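Local atomic coordinates of aminofutalosine deaminase (Helicobacter pylori, PDB entry 7LKK), a protein that catalyses the hydrolytic deamination of aminofutalosine in the menaquinone pathway, using a metal ion bound in an amidohydrolase-type barrel. Residues C27-E32 and A360-T365. Sequence-based numbering, arbitrary orientation.
Sequences CNEKCE and ALLGAT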
loop_
_atom_site.group_PDB
_atom_site.type_symbol
_atom_site.label_atom_id
_atom_site.label_comp_id
_atom_site.label_asym_id
_atom_site.label_seq_id
_atom_site.Cartn_x
_atom_site.Cartn_y
_atom_site.Cartn_z
ATOM N N CYS A 27 10.323 13.697 16.801
ATOM C CA CYS A 27 10.916 13.676 15.464
ATOM C C CYS A 27 12.274 14.373 15.440
ATOM O O CYS A 27 12.620 15.071 14.484
ATOM C CB CYS A 27 9.968 14.277 14.427
ATOM S SG CYS A 27 8.481 13.288 14.184
ATOM N N ASN A 28 13.042 14.203 16.510
ATOM C CA ASN A 28 14.470 14.425 16.386
ATOM C C ASN A 28 15.097 13.204 15.724
ATOM O O ASN A 28 14.438 12.184 15.502
ATOM C CB ASN A 28 15.100 14.716 17.753
ATOM C CG ASN A 28 14.664 13.734 18.834
ATOM O OD1 ASN A 28 14.050 12.706 18.552
ATOM N ND2 ASN A 28 14.986 14.054 20.082
ATOM N N GLU A 29 16.386 13.305 15.394
ATOM C CA GLU A 29 17.035 12.186 14.719
ATOM C C GLU A 29 17.021 10.930 15.579
ATOM O O GLU A 29 17.065 9.820 15.040
ATOM C CB GLU A 29 18.470 12.552 14.331
ATOM C CG GLU A 29 18.584 13.610 13.232
ATOM C CD GLU A 29 17.846 13.247 11.947
ATOM O OE1 GLU A 29 17.747 12.047 11.618
ATOM O OE2 GLU A 29 17.364 14.173 11.260
ATOM N N LYS A 30 16.947 11.084 16.905
ATOM C CA LYS A 30 16.745 9.947 17.794
ATOM C C LYS A 30 15.342 9.361 17.670
ATOM O O LYS A 30 15.126 8.214 18.075
ATOM C CB LYS A 30 17.004 10.370 19.240
ATOM C CG LYS A 30 18.471 10.424 19.611
ATOM C CD LYS A 30 18.672 11.010 20.999
ATOM C CE LYS A 30 17.822 10.300 22.040
ATOM N NZ LYS A 30 18.025 10.875 23.401
ATOM N N CYS A 31 14.391 10.128 17.126
ATOM C CA CYS A 31 12.993 9.711 17.005
ATOM C C CYS A 31 12.396 9.410 18.380
ATOM O O CYS A 31 11.799 8.359 18.612
ATOM C CB CYS A 31 12.856 8.516 16.059
ATOM S SG CYS A 31 11.358 8.538 15.070
ATOM N N GLU A 32 12.562 10.364 19.294
ATOM C CA GLU A 32 12.116 10.194 20.670
ATOM C C GLU A 32 10.598 10.117 20.758
ATOM O O GLU A 32 9.880 10.869 20.091
ATOM C CB GLU A 32 12.626 11.352 21.525
ATOM C CG GLU A 32 13.100 10.957 22.906
ATOM C CD GLU A 32 13.876 12.070 23.577
ATOM O OE1 GLU A 32 14.763 12.649 22.916
ATOM O OE2 GLU A 32 13.594 12.371 24.755
ATOM N N ALA A 360 10.592 6.176 7.987
ATOM C CA ALA A 360 9.410 6.744 7.342
ATOM C C ALA A 360 8.945 8.006 8.058
ATOM O O ALA A 360 8.649 9.024 7.419
ATOM C CB ALA A 360 8.290 5.702 7.299
ATOM N N LEU A 361 8.891 7.965 9.393
ATOM C CA LEU A 361 8.425 9.121 10.154
ATOM C C LEU A 361 9.373 10.304 10.001
ATOM O O LEU A 361 8.935 11.431 9.740
ATOM C CB LEU A 361 8.260 8.749 11.629
ATOM C CG LEU A 361 7.831 9.878 12.571
ATOM C CD1 LEU A 361 6.526 10.504 12.104
ATOM C CD2 LEU A 361 7.699 9.370 14.004
ATOM N N LEU A 362 10.678 10.072 10.176
ATOM C CA LEU A 362 11.645 11.146 9.981
ATOM C C LEU A 362 11.674 11.610 8.530
ATOM O O LEU A 362 11.918 12.792 8.259
ATOM C CB LEU A 362 13.039 10.695 10.423
ATOM C CG LEU A 362 13.203 10.383 11.913
ATOM C CD1 LEU A 362 14.651 10.055 12.248
ATOM C CD2 LEU A 362 12.696 11.537 12.759
ATOM N N GLY A 363 11.435 10.695 7.587
ATOM C CA GLY A 363 11.336 11.072 6.188
ATOM C C GLY A 363 10.169 11.986 5.885
ATOM O O GLY A 363 10.198 12.706 4.881
ATOM N N ALA A 364 9.136 11.971 6.726
ATOM C CA ALA A 364 7.964 12.810 6.538
ATOM C C ALA A 364 7.981 14.063 7.400
ATOM O O ALA A 364 7.074 14.891 7.275
ATOM C CB ALA A 364 6.688 12.015 6.833
ATOM N N THR A 365 8.971 14.216 8.279
ATOM C CA THR A 365 9.004 15.363 9.175
ATOM C C THR A 365 10.345 16.087 9.100
ATOM O O THR A 365 10.529 16.969 8.255
ATOM C CB THR A 365 8.706 14.933 10.616
ATOM O OG1 THR A 365 9.639 13.927 11.031
ATOM C CG2 THR A 365 7.286 14.379 10.726
#
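Leu-362 reaches from helix 353-364 to the turn between strands 23-25 and 33-34, and its two methyls divide the work. CD2 lies against one side of the turn, 3.3 Å from Asn-28 O and 3.9 Å from Cys-27 CA, with Cys-31 SG also beside it. CD1 lies by Glu-29, whose carbonyl oxygen and OE1 are both close. Having CG anti to its own carbonyl carbon (chi1 -65°) and an extended chi2 brings this fork to the turn, although the CB of Leu-362 does not point there.

Both cysteines turn their sulfurs to the helix. Cys-27 SG packs on Leu-361 CG at 3.8 Å and touches both methyls of that leucine; Cys-31 SG meets Leu-361 CD2 at 3.9 Å. Ile-402 of helix 401-408 touches Cys-31 and Leu-361 alike, and Pro-73 of strand 69-80 touches Cys-27.

Polar groups are mostly bound within their own segment or to neighbours. Asn-28 to Cys-31 forms a type I beta turn; Asn-28 OD1 accepts Glu-32 N in its carbonyl plane, with an N-H...O angle of 172°, while ND2 donates to Glu-32 OE1, fixing the amide at both ends. OG1 of Thr-365, the residue before helix 366-371, lies 3.4 Å from Cys-27 SG and donates to Leu-361 O (2.9 Å) from above the carbonyl plane, on the face opposite Ala-364 N. The bent chain of Glu-29 (chi2 -56°) brings its carboxylate to Arg-366, with a salt bridge through OE2, and to His-367, with a hydrogen bond at OE1, both at the start of that helix.

No clear hydrogen bond joins the two segments directly: sulfur and leucine methyls form a buried apolar seam between the turn and a barrel-domain helix, far from the iron site, with the Glu-29 bonds adding polar ties at its margin.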